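Local coordinates for lysosome-associated membrane glycoprotein 2 (PDB 5GV3) that serves as a lysosomal membrane glycoprotein in lysosome biogenesis and autophagy and directly inhibits the proton channel TMEM175, favouring acidification of the lumen, at residues K76-Y81 and N114-L119. Sequence-based numbering, arbitrary orientation.
Sequences KEASHY and NFKVPL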
ATOM      1  N   LYS A  76     -16.695  -1.554  -2.276  1.00 45.39           N
ATOM      2  CA  LYS A  76     -17.400  -2.592  -3.013  1.00 55.49           C
ATOM      3  C   LYS A  76     -18.475  -2.033  -3.950  1.00 57.06           C
ATOM      4  O   LYS A  76     -19.231  -1.143  -3.578  1.00 51.73           O
ATOM      5  CB  LYS A  76     -18.022  -3.590  -2.038  1.00 45.69           C
ATOM      6  CG  LYS A  76     -18.684  -4.776  -2.722  1.00 52.98           C
ATOM      7  CD  LYS A  76     -19.098  -5.837  -1.723  1.00 48.14           C
ATOM      8  CE  LYS A  76     -19.886  -6.945  -2.401  1.00 68.02           C
ATOM      9  NZ  LYS A  76     -20.001  -8.153  -1.539  1.00 61.13           N
ATOM     10  N   GLU A  77     -18.481  -2.549  -5.179  1.00 75.36           N
ATOM     11  CA  GLU A  77     -19.509  -2.306  -6.206  1.00 70.27           C
ATOM     12  C   GLU A  77     -19.496  -0.898  -6.802  1.00 75.06           C
ATOM     13  O   GLU A  77     -20.541  -0.291  -7.039  1.00 96.59           O
ATOM     14  CB  GLU A  77     -20.891  -2.666  -5.660  1.00 72.79           C
ATOM     15  CG  GLU A  77     -21.081  -4.179  -5.551  1.00 75.34           C
ATOM     16  CD  GLU A  77     -22.446  -4.572  -5.039  1.00 81.55           C
ATOM     17  OE1 GLU A  77     -23.316  -3.684  -4.918  1.00 93.07           O
ATOM     18  OE2 GLU A  77     -22.653  -5.774  -4.768  1.00 94.82           O
ATOM     19  N   ALA A  78     -18.283  -0.407  -7.049  1.00 74.35           N
ATOM     20  CA  ALA A  78     -18.035   0.807  -7.820  1.00 64.00           C
ATOM     21  C   ALA A  78     -17.689   0.300  -9.220  1.00 47.29           C
ATOM     22  O   ALA A  78     -17.147   1.045 -10.083  1.00 35.87           O
ATOM     23  CB  ALA A  78     -16.932   1.646  -7.218  1.00 81.87           C
ATOM     24  N   SER A  79     -17.834  -1.038  -9.302  1.00 83.06           N
ATOM     25  CA  SER A  79     -17.853  -1.928 -10.492  1.00 82.53           C
ATOM     26  C   SER A  79     -16.674  -2.898 -10.736  1.00 82.96           C
ATOM     27  O   SER A  79     -15.934  -2.689 -11.688  1.00 90.95           O
ATOM     28  CB  SER A  79     -18.037  -1.097 -11.774  1.00 93.16           C
ATOM     29  OG  SER A  79     -16.992  -0.149 -11.973  1.00 97.89           O
ATOM     30  N   HIS A  80     -16.521  -3.987  -9.971  1.00 81.26           N
ATOM     31  CA  HIS A  80     -17.282  -4.303  -8.762  1.00 75.45           C
ATOM     32  C   HIS A  80     -16.600  -4.092  -7.404  1.00 71.02           C
ATOM     33  O   HIS A  80     -17.257  -4.213  -6.376  1.00 62.25           O
ATOM     34  CB  HIS A  80     -17.809  -5.733  -8.824  1.00 73.37           C
ATOM     35  CG  HIS A  80     -19.214  -5.820  -9.319  1.00 92.17           C
ATOM     36  ND1 HIS A  80     -20.297  -5.742  -8.467  1.00 87.92           N
ATOM     37  CD2 HIS A  80     -19.720  -5.903 -10.568  1.00 88.37           C
ATOM     38  CE1 HIS A  80     -21.409  -5.825  -9.171  1.00 86.40           C
ATOM     39  NE2 HIS A  80     -21.088  -5.917 -10.450  1.00 96.80           N
ATOM     40  N   TYR A  81     -15.295  -3.861  -7.358  1.00 61.16           N
ATOM     41  CA  TYR A  81     -14.779  -3.157  -6.189  1.00 55.42           C
ATOM     42  C   TYR A  81     -13.565  -2.364  -6.625  1.00 53.98           C
ATOM     43  O   TYR A  81     -12.819  -2.780  -7.511  1.00 60.71           O
ATOM     44  CB  TYR A  81     -14.478  -4.079  -4.988  1.00 53.88           C
ATOM     45  CG  TYR A  81     -13.242  -4.968  -5.010  1.00 47.16           C
ATOM     46  CD1 TYR A  81     -12.007  -4.488  -4.582  1.00 41.11           C
ATOM     47  CD2 TYR A  81     -13.335  -6.304  -5.352  1.00 48.54           C
ATOM     48  CE1 TYR A  81     -10.887  -5.302  -4.559  1.00 52.26           C
ATOM     49  CE2 TYR A  81     -12.222  -7.128  -5.331  1.00 54.00           C
ATOM     50  CZ  TYR A  81     -11.002  -6.622  -4.936  1.00 47.43           C
ATOM     51  OH  TYR A  81      -9.900  -7.443  -4.914  1.00 57.36           O
ATOM     52  N   ASN A 114      -7.299   4.787  -9.290  1.00 65.23           N
ATOM     53  CA  ASN A 114      -8.544   4.158  -8.886  1.00 62.82           C
ATOM     54  C   ASN A 114      -8.695   2.923  -9.745  1.00 59.11           C
ATOM     55  O   ASN A 114      -9.121   2.996 -10.893  1.00 66.27           O
ATOM     56  CB  ASN A 114      -9.732   5.108  -9.054  1.00 52.76           C
ATOM     57  CG  ASN A 114     -11.016   4.560  -8.451  1.00 63.29           C
ATOM     58  OD1 ASN A 114     -11.284   3.363  -8.512  1.00 67.76           O
ATOM     59  ND2 ASN A 114     -11.814   5.441  -7.861  1.00 59.81           N
ATOM     60  N   PHE A 115      -8.341   1.780  -9.179  1.00 52.58           N
ATOM     61  CA  PHE A 115      -8.241   0.581  -9.980  1.00 59.60           C
ATOM     62  C   PHE A 115      -9.412  -0.340  -9.754  1.00 51.26           C
ATOM     63  O   PHE A 115      -9.981  -0.417  -8.669  1.00 58.83           O
ATOM     64  CB  PHE A 115      -6.936  -0.158  -9.692  1.00 63.52           C
ATOM     65  CG  PHE A 115      -6.641  -1.258 -10.671  1.00 71.12           C
ATOM     66  CD1 PHE A 115      -6.397  -0.968 -12.006  1.00 74.46           C
ATOM     67  CD2 PHE A 115      -6.607  -2.579 -10.260  1.00 67.48           C
ATOM     68  CE1 PHE A 115      -6.121  -1.977 -12.912  1.00 80.38           C
ATOM     69  CE2 PHE A 115      -6.333  -3.592 -11.161  1.00 73.11           C
ATOM     70  CZ  PHE A 115      -6.088  -3.291 -12.490  1.00 67.55           C
ATOM     71  N   LYS A 116      -9.760  -1.047 -10.811  1.00 63.54           N
ATOM     72  CA  LYS A 116     -10.930  -1.881 -10.798  1.00 54.79           C
ATOM     73  C   LYS A 116     -10.669  -3.374 -10.837  1.00 55.46           C
ATOM     74  O   LYS A 116      -9.896  -3.859 -11.653  1.00 59.85           O
ATOM     75  CB  LYS A 116     -11.818  -1.463 -11.949  1.00 65.18           C
ATOM     76  CG  LYS A 116     -13.194  -1.495 -11.494  1.00 74.06           C
ATOM     77  CD  LYS A 116     -13.252  -0.760 -10.188  1.00 78.81           C
ATOM     78  CE  LYS A 116     -14.650  -0.494  -9.857  1.00 82.98           C
ATOM     79  NZ  LYS A 116     -14.859  -0.192  -8.439  1.00 77.97           N
ATOM     80  N   VAL A 117     -11.316  -4.094  -9.924  1.00 55.70           N
ATOM     81  CA  VAL A 117     -11.155  -5.535  -9.829  1.00 63.92           C
ATOM     82  C   VAL A 117     -12.516  -6.185  -9.614  1.00 66.98           C
ATOM     83  O   VAL A 117     -13.304  -5.735  -8.776  1.00 64.38           O
ATOM     84  CB  VAL A 117     -10.203  -5.928  -8.672  1.00 58.87           C
ATOM     85  CG1 VAL A 117     -10.122  -7.437  -8.532  1.00 57.34           C
ATOM     86  CG2 VAL A 117      -8.815  -5.354  -8.905  1.00 54.29           C
ATOM     87  N   PRO A 118     -12.809  -7.233 -10.394  1.00 57.92           N
ATOM     88  CA  PRO A 118     -14.049  -7.986 -10.230  1.00 55.53           C
ATOM     89  C   PRO A 118     -14.149  -8.631  -8.870  1.00 58.68           C
ATOM     90  O   PRO A 118     -13.143  -8.830  -8.190  1.00 58.08           O
ATOM     91  CB  PRO A 118     -13.961  -9.061 -11.317  1.00 52.29           C
ATOM     92  CG  PRO A 118     -13.026  -8.524 -12.311  1.00 58.35           C
ATOM     93  CD  PRO A 118     -12.035  -7.694 -11.556  1.00 65.06           C
ATOM     94  N   LEU A 119     -15.371  -8.957  -8.483  1.00 56.77           N
ATOM     95  CA  LEU A 119     -15.602  -9.704  -7.269  1.00 61.18           C
ATOM     96  C   LEU A 119     -15.288 -11.157  -7.556  1.00 51.50           C
ATOM     97  O   LEU A 119     -15.121 -11.539  -8.716  1.00 60.44           O
ATOM     98  CB  LEU A 119     -17.049  -9.570  -6.805  1.00 65.85           C
ATOM     99  CG  LEU A 119     -17.337  -8.734  -5.567  1.00 68.56           C
ATOM    100  CD1 LEU A 119     -16.808  -7.338  -5.757  1.00 59.67           C
ATOM    101  CD2 LEU A 119     -18.834  -8.719  -5.300  1.00 73.16           C
TER
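Two backbone hydrogen bonds run in opposite directions between Tyr81 and Val117. Tyr81 N reaches Val117 O at 3.1 Å with a bent N-H...O angle of 145°. In return, Val117 N meets Tyr81 O at 3.1 Å and 164°, the straighter of the two. On the face that carries Tyr81 and Val117, both buried, their side chains run alongside one another in the same direction. Val117 CB sits over one face of the phenol ring, displaced toward its rim: it stands 4.2 Å from the ring centroid and close to the ring normal, a CH-pi contact that CG1 extends to the hydroxyl end. A chi1 of 75° sets Tyr81 CG between backbone N and carbonyl carbon, laying the ring over Val117. Leu119 closes another side, its CD1 lying in the ring plane at the edge, 3.6 Å from Tyr81 CD2. The other leucine methyl, CD2, meets the extended chain of Lys76 roughly at right angles, 3.6 Å from CE. His80 CB touches Leu119 CD1 at 3.6 Å.

Burial falls away toward solvent, where Ala78, Ser79 and His80 are exposed. Lys116, bent at chi2, turns back along the turn of Ala78 and Ser79, yet its ammonium makes no well-formed hydrogen bond there, and several approaches are too close to be trusted. The peptide bond before His80 is modelled as cis, which is doubtful in such a loop.

In the first lumenal domain, this contact closes one end of the four-stranded antiparallel sheet, where the loop between strands 68-76 and 81-91 meets the end of strand 106-117. Phe115 continues the backbone pairing to Ile83. Beyond the sheet, Tyr81 OH hydrogen-bonds Ala147 N and its ring packs edge-to-face with Phe148, tying this end to the loop after strand 136-146.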